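PDB 2X4L: ferric-siderophore receptor protein from Streptomyces coelicolor, which probably binds ferric siderophores outside the cell membrane and delivers them for uptake, as a solute-binding protein of the family 8 type. Local coordinates for residues F51-D60 / V81-D89. Residues are numbered along the deposited sequence; the frame is centred on the assembly and turned at random.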
# COMPACT_ATOMS: atom_id res chain seq x y z
N PHE A 51 6.76 1.79 10.12
CA PHE A 51 6.96 2.00 8.71
C PHE A 51 6.08 3.22 8.34
O PHE A 51 4.97 3.36 8.84
CB PHE A 51 6.49 0.75 7.96
CG PHE A 51 6.55 0.94 6.46
CD1 PHE A 51 7.79 1.04 5.85
CD2 PHE A 51 5.40 0.94 5.70
CE1 PHE A 51 7.89 1.26 4.49
CE2 PHE A 51 5.50 1.16 4.32
CZ PHE A 51 6.76 1.31 3.70
N THR A 52 6.64 4.07 7.44
CA THR A 52 5.93 5.31 7.15
C THR A 52 4.44 5.05 6.83
O THR A 52 3.58 5.78 7.30
CB THR A 52 6.61 6.01 6.02
OG1 THR A 52 7.94 6.28 6.50
CG2 THR A 52 5.88 7.36 5.72
N GLY A 53 4.14 4.05 5.97
CA GLY A 53 2.73 3.83 5.56
C GLY A 53 1.86 3.40 6.73
O GLY A 53 0.63 3.67 6.69
N VAL A 54 2.43 2.70 7.68
CA VAL A 54 1.68 2.31 8.89
C VAL A 54 1.48 3.52 9.81
O VAL A 54 0.36 3.82 10.30
CB VAL A 54 2.42 1.17 9.64
CG1 VAL A 54 1.76 0.92 11.03
CG2 VAL A 54 2.34 -0.09 8.77
N ALA A 55 2.53 4.36 9.95
CA ALA A 55 2.33 5.65 10.72
C ALA A 55 1.24 6.48 10.06
O ALA A 55 0.43 7.12 10.77
CB ALA A 55 3.64 6.43 10.71
N ALA A 56 1.18 6.50 8.71
CA ALA A 56 0.18 7.32 8.00
C ALA A 56 -1.22 6.81 8.39
O ALA A 56 -2.18 7.62 8.64
CB ALA A 56 0.43 7.26 6.50
N ALA A 57 -1.36 5.48 8.44
CA ALA A 57 -2.70 4.90 8.83
C ALA A 57 -3.06 5.24 10.27
O ALA A 57 -4.20 5.72 10.53
CB ALA A 57 -2.68 3.38 8.66
N LEU A 58 -2.11 5.04 11.16
CA LEU A 58 -2.38 5.32 12.57
C LEU A 58 -2.72 6.80 12.76
O LEU A 58 -3.63 7.10 13.58
CB LEU A 58 -1.14 5.01 13.43
CG LEU A 58 -0.92 3.52 13.50
CD1 LEU A 58 0.39 3.14 14.19
CD2 LEU A 58 -2.05 2.82 14.25
N PHE A 59 -2.06 7.71 12.02
CA PHE A 59 -2.37 9.14 12.10
C PHE A 59 -3.87 9.41 11.84
O PHE A 59 -4.49 10.29 12.52
CB PHE A 59 -1.53 9.89 11.08
CG PHE A 59 -1.74 11.39 11.13
CD1 PHE A 59 -0.99 12.18 12.02
CD2 PHE A 59 -2.69 11.99 10.32
CE1 PHE A 59 -1.22 13.52 12.09
CE2 PHE A 59 -2.94 13.40 10.40
CZ PHE A 59 -2.16 14.15 11.30
N ASP A 60 -4.45 8.72 10.84
CA ASP A 60 -5.87 8.97 10.53
C ASP A 60 -6.84 8.50 11.64
O ASP A 60 -8.05 8.84 11.62
CB ASP A 60 -6.19 8.23 9.23
CG ASP A 60 -5.67 8.93 8.04
OD1 ASP A 60 -5.15 10.05 8.10
OD2 ASP A 60 -5.78 8.35 6.94
N VAL A 81 3.72 10.05 -0.94
CA VAL A 81 2.37 9.48 -0.89
C VAL A 81 2.19 8.53 0.25
O VAL A 81 1.11 8.54 0.91
CB VAL A 81 2.11 8.79 -2.23
CG1 VAL A 81 2.96 7.59 -2.45
CG2 VAL A 81 0.60 8.33 -2.23
N GLN A 82 3.23 7.74 0.66
CA GLN A 82 3.04 6.80 1.76
C GLN A 82 3.02 7.44 3.13
O GLN A 82 2.71 6.79 4.08
CB GLN A 82 4.18 5.73 1.69
CG GLN A 82 4.06 4.85 0.35
CD GLN A 82 4.88 3.62 0.42
OE1 GLN A 82 4.51 2.64 1.18
NE2 GLN A 82 5.97 3.61 -0.21
N ALA A 83 3.26 8.76 3.20
CA ALA A 83 3.20 9.43 4.48
C ALA A 83 1.75 9.93 4.76
O ALA A 83 1.47 10.42 5.80
CB ALA A 83 4.20 10.66 4.50
N GLY A 84 0.85 9.86 3.78
CA GLY A 84 -0.57 10.31 4.05
C GLY A 84 -0.54 11.72 4.58
O GLY A 84 0.10 12.62 3.98
N ASP A 85 -1.24 11.87 5.69
CA ASP A 85 -1.41 13.21 6.27
C ASP A 85 -0.47 13.39 7.46
O ASP A 85 -0.63 14.39 8.15
CB ASP A 85 -2.89 13.50 6.70
CG ASP A 85 -3.80 13.54 5.52
OD1 ASP A 85 -3.42 14.18 4.50
OD2 ASP A 85 -4.92 12.95 5.63
N LEU A 86 0.52 12.50 7.68
CA LEU A 86 1.42 12.59 8.80
C LEU A 86 2.10 13.95 8.82
O LEU A 86 2.38 14.57 7.78
CB LEU A 86 2.51 11.49 8.57
CG LEU A 86 3.32 10.98 9.72
CD1 LEU A 86 2.34 10.23 10.62
CD2 LEU A 86 4.31 10.01 9.13
N ASP A 87 2.36 14.46 10.04
CA ASP A 87 3.26 15.61 10.19
C ASP A 87 4.68 15.15 10.10
O ASP A 87 5.29 14.72 11.09
CB ASP A 87 2.94 16.35 11.50
CG ASP A 87 3.82 17.46 11.73
OD1 ASP A 87 4.72 17.80 10.86
OD2 ASP A 87 3.65 18.23 12.78
N VAL A 88 5.19 15.20 8.89
CA VAL A 88 6.54 14.63 8.62
C VAL A 88 7.65 15.45 9.27
O VAL A 88 8.75 14.92 9.51
CB VAL A 88 6.81 14.46 7.06
CG1 VAL A 88 5.79 13.55 6.52
CG2 VAL A 88 6.88 15.76 6.33
N ASP A 89 7.40 16.72 9.62
CA ASP A 89 8.41 17.52 10.34
C ASP A 89 8.47 17.02 11.79
O ASP A 89 9.55 17.08 12.38
CB ASP A 89 8.14 19.04 10.30
CG ASP A 89 9.30 19.82 10.97
OD1 ASP A 89 10.47 19.73 10.42
OD2 ASP A 89 9.13 20.39 12.10
O HOH W 1 -2.59 9.87 7.07
O HOH W 2 -6.36 12.34 8.59
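One face of the Phe59 ring lies against the backbone of Asp85 and Leu86. Leu86 CA makes a CH-pi contact, 4.2 Å from the ring centroid, and Asp85 O sits 3.4 Å from Phe59 CE2. Asp60 OD1 lies at the ring edge, in plane. The end of the Gln82 side chain lies at the edge of the Phe51 ring, which also meets Trp126 edge-to-face. In this periplasmic-binding-protein fold, helix 52-60 follows strand 48-51 of a parallel sheet, and the loop 81-89 runs alongside the helix. A type II' turn from Ala83 to Leu86 brings Gly84 over Ala56, where a side chain would be tight against Ala56 CB. Leu86 CG stands anti to the backbone N (chi1 -159°), which sends CD1 to 3.9 Å from Phe59 CB and CD2 to 4.0 Å from Ala55 CB. With an alanine in place of Phe59, Leu86 CA would probably lose the ring face it lies on, and a gap would open beside the turn. The carboxylates of Asp60 and Asp85 come close, but Lys306 bridges both and probably offsets their charge; Ser303 also holds Asp60. A water joins helix and turn: it donates to Ala56 O and Asp60 OD1 and accepts from Asp85 N, at 2.8 Å each.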